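Side-chain contact in polymerase subunit PA (Dhori virus, PDB 4CGS), which probably binds RNA as part of the viral polymerase, this fragment being the N-terminal domain that corresponds to the cap-snatching domain of related orthomyxoviruses: residues E14-S19 / E33-E38. Sequence-based numbering, arbitrary orientation.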
loop_
_atom_site.group_PDB
_atom_site.type_symbol
_atom_site.label_atom_id
_atom_site.label_comp_id
_atom_site.label_asym_id
_atom_site.label_seq_id
_atom_site.Cartn_x
_atom_site.Cartn_y
_atom_site.Cartn_z
ATOM N N GLU A 14 -0.932 -15.341 4.400
ATOM C CA GLU A 14 -2.314 -15.034 3.895
ATOM C C GLU A 14 -2.329 -13.886 2.922
ATOM O O GLU A 14 -3.105 -13.938 1.972
ATOM C CB GLU A 14 -3.298 -14.876 5.054
ATOM C CG GLU A 14 -2.990 -13.755 6.048
ATOM C CD GLU A 14 -2.053 -14.078 7.211
ATOM O OE1 GLU A 14 -1.248 -15.021 7.094
ATOM O OE2 GLU A 14 -2.183 -13.332 8.229
ATOM N N ILE A 15 -1.467 -12.899 3.098
ATOM C CA ILE A 15 -1.307 -11.815 2.101
ATOM C C ILE A 15 -0.713 -12.336 0.807
ATOM O O ILE A 15 -1.197 -12.030 -0.275
ATOM C CB ILE A 15 -0.605 -10.600 2.726
ATOM C CG1 ILE A 15 -1.548 -9.884 3.699
ATOM C CG2 ILE A 15 -0.038 -9.714 1.591
ATOM C CD1 ILE A 15 -0.868 -8.745 4.483
ATOM N N TRP A 16 0.300 -13.200 0.902
ATOM C CA TRP A 16 0.877 -13.818 -0.260
ATOM C C TRP A 16 -0.166 -14.618 -0.978
ATOM O O TRP A 16 -0.291 -14.532 -2.230
ATOM C CB TRP A 16 2.030 -14.661 0.128
ATOM C CG TRP A 16 2.832 -15.274 -0.984
ATOM C CD1 TRP A 16 2.825 -16.588 -1.421
ATOM C CD2 TRP A 16 3.831 -14.616 -1.757
ATOM N NE1 TRP A 16 3.706 -16.753 -2.369
ATOM C CE2 TRP A 16 4.375 -15.619 -2.645
ATOM C CE3 TRP A 16 4.295 -13.333 -1.830
ATOM C CZ2 TRP A 16 5.372 -15.317 -3.557
ATOM C CZ3 TRP A 16 5.327 -13.054 -2.699
ATOM C CH2 TRP A 16 5.836 -14.034 -3.546
ATOM N N ALA A 17 -0.938 -15.398 -0.261
ATOM C CA ALA A 17 -1.947 -16.198 -0.930
ATOM C C ALA A 17 -3.024 -15.280 -1.610
ATOM O O ALA A 17 -3.508 -15.552 -2.735
ATOM C CB ALA A 17 -2.597 -17.162 0.042
ATOM N N LEU A 18 -3.471 -14.262 -0.920
ATOM C CA LEU A 18 -4.470 -13.357 -1.432
ATOM C C LEU A 18 -3.981 -12.690 -2.754
ATOM O O LEU A 18 -4.768 -12.405 -3.673
ATOM C CB LEU A 18 -4.919 -12.307 -0.376
ATOM C CG LEU A 18 -6.120 -11.446 -0.837
ATOM C CD1 LEU A 18 -7.302 -12.277 -1.400
ATOM C CD2 LEU A 18 -6.574 -10.474 0.230
ATOM N N SER A 19 -2.697 -12.406 -2.818
ATOM C CA SER A 19 -2.134 -11.810 -4.017
ATOM C C SER A 19 -2.307 -12.645 -5.270
ATOM O O SER A 19 -2.160 -12.130 -6.386
ATOM C CB SER A 19 -0.681 -11.427 -3.864
ATOM O OG SER A 19 0.172 -12.515 -3.891
ATOM N N GLU A 33 9.341 -9.923 -8.327
ATOM C CA GLU A 33 9.666 -8.643 -7.734
ATOM C C GLU A 33 8.377 -7.797 -7.594
ATOM O O GLU A 33 8.124 -7.173 -6.580
ATOM C CB GLU A 33 10.680 -7.886 -8.542
ATOM C CG GLU A 33 12.103 -8.450 -8.637
ATOM C CD GLU A 33 12.313 -9.569 -9.657
ATOM O OE1 GLU A 33 11.375 -10.149 -10.186
ATOM O OE2 GLU A 33 13.490 -9.816 -10.012
ATOM N N ALA A 34 7.609 -7.750 -8.661
ATOM C CA ALA A 34 6.369 -7.032 -8.650
ATOM C C ALA A 34 5.393 -7.590 -7.667
ATOM O O ALA A 34 4.686 -6.804 -6.988
ATOM C CB ALA A 34 5.754 -6.972 -10.038
ATOM N N ARG A 35 5.317 -8.876 -7.481
ATOM C CA ARG A 35 4.391 -9.498 -6.526
ATOM C C ARG A 35 4.793 -9.107 -5.110
ATOM O O ARG A 35 3.920 -8.801 -4.276
ATOM C CB ARG A 35 4.409 -11.009 -6.668
ATOM C CG ARG A 35 3.399 -11.749 -5.848
ATOM C CD ARG A 35 3.319 -13.207 -6.160
ATOM N NE ARG A 35 2.302 -13.857 -5.344
ATOM C CZ ARG A 35 2.090 -15.182 -5.356
ATOM N NH1 ARG A 35 2.852 -15.940 -6.160
ATOM N NH2 ARG A 35 1.190 -15.753 -4.534
ATOM N N ILE A 36 6.111 -9.134 -4.815
ATOM C CA ILE A 36 6.548 -8.707 -3.518
ATOM C C ILE A 36 6.211 -7.291 -3.251
ATOM O O ILE A 36 5.679 -6.971 -2.191
ATOM C CB ILE A 36 8.065 -8.986 -3.332
ATOM C CG1 ILE A 36 8.315 -10.529 -3.331
ATOM C CG2 ILE A 36 8.569 -8.374 -2.024
ATOM C CD1 ILE A 36 9.759 -10.961 -3.436
ATOM N N VAL A 37 6.517 -6.391 -4.169
ATOM C CA VAL A 37 6.127 -4.986 -4.016
ATOM C C VAL A 37 4.624 -4.791 -3.825
ATOM O O VAL A 37 4.208 -3.992 -2.983
ATOM C CB VAL A 37 6.703 -4.095 -5.122
ATOM C CG1 VAL A 37 6.143 -2.676 -5.044
ATOM C CG2 VAL A 37 8.222 -4.070 -5.029
ATOM N N GLU A 38 3.837 -5.573 -4.545
ATOM C CA GLU A 38 2.346 -5.437 -4.432
ATOM C C GLU A 38 1.891 -5.910 -3.067
ATOM O O GLU A 38 1.015 -5.314 -2.444
ATOM C CB GLU A 38 1.673 -6.209 -5.572
ATOM C CG GLU A 38 0.197 -5.879 -5.739
ATOM C CD GLU A 38 -0.432 -6.523 -6.943
ATOM O OE1 GLU A 38 0.268 -6.947 -7.875
ATOM O OE2 GLU A 38 -1.684 -6.665 -6.910
#
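Arg35 lies flat against one face of the Trp16 indole, a worked example of an arginine using its face and its edge for different tasks. The guanidinium and ring planes are 8° apart. CZ sits 3.8 Å from the centroid of the five-membered ring, a cation-pi contact, while CD rides over the six-membered ring as a CH-pi partner, 4.0 Å from its centroid. An extended chain, with CG anti to the backbone N (chi1 -174°), crosses the Trp16 side chain at about a right angle, the guanidinium still flat on the ring.

Stacking leaves the in-plane N-H groups to work at the rim. NH2 donates to Trp16 O (3.0 Å) from above the carbonyl plane, so the same residue supplies both the ring beneath the cation and a carbonyl at its edge. NE donates to Ser19 OG (2.9 Å) in a nearly straight bond of 161°. Ser19 OG in turn gives its proton to Trp16 O at 2.7 Å, which it and Arg35 NH2 reach from opposite faces of the carbonyl plane. These bonds should fix the guanidinium's rotation on the indole. Trp16 NE1, itself a donor, turns instead to Asp4. At the ring's edge, Trp16 CZ3 meets Ile36 CG1 at 4.0 Å.

Buried throughout, the arrangement is a cation-pi stack reinforced by hydrogen bonds in the guanidinium plane, joining residues 14-19 to helix 31-44 in the N-terminal domain of PA.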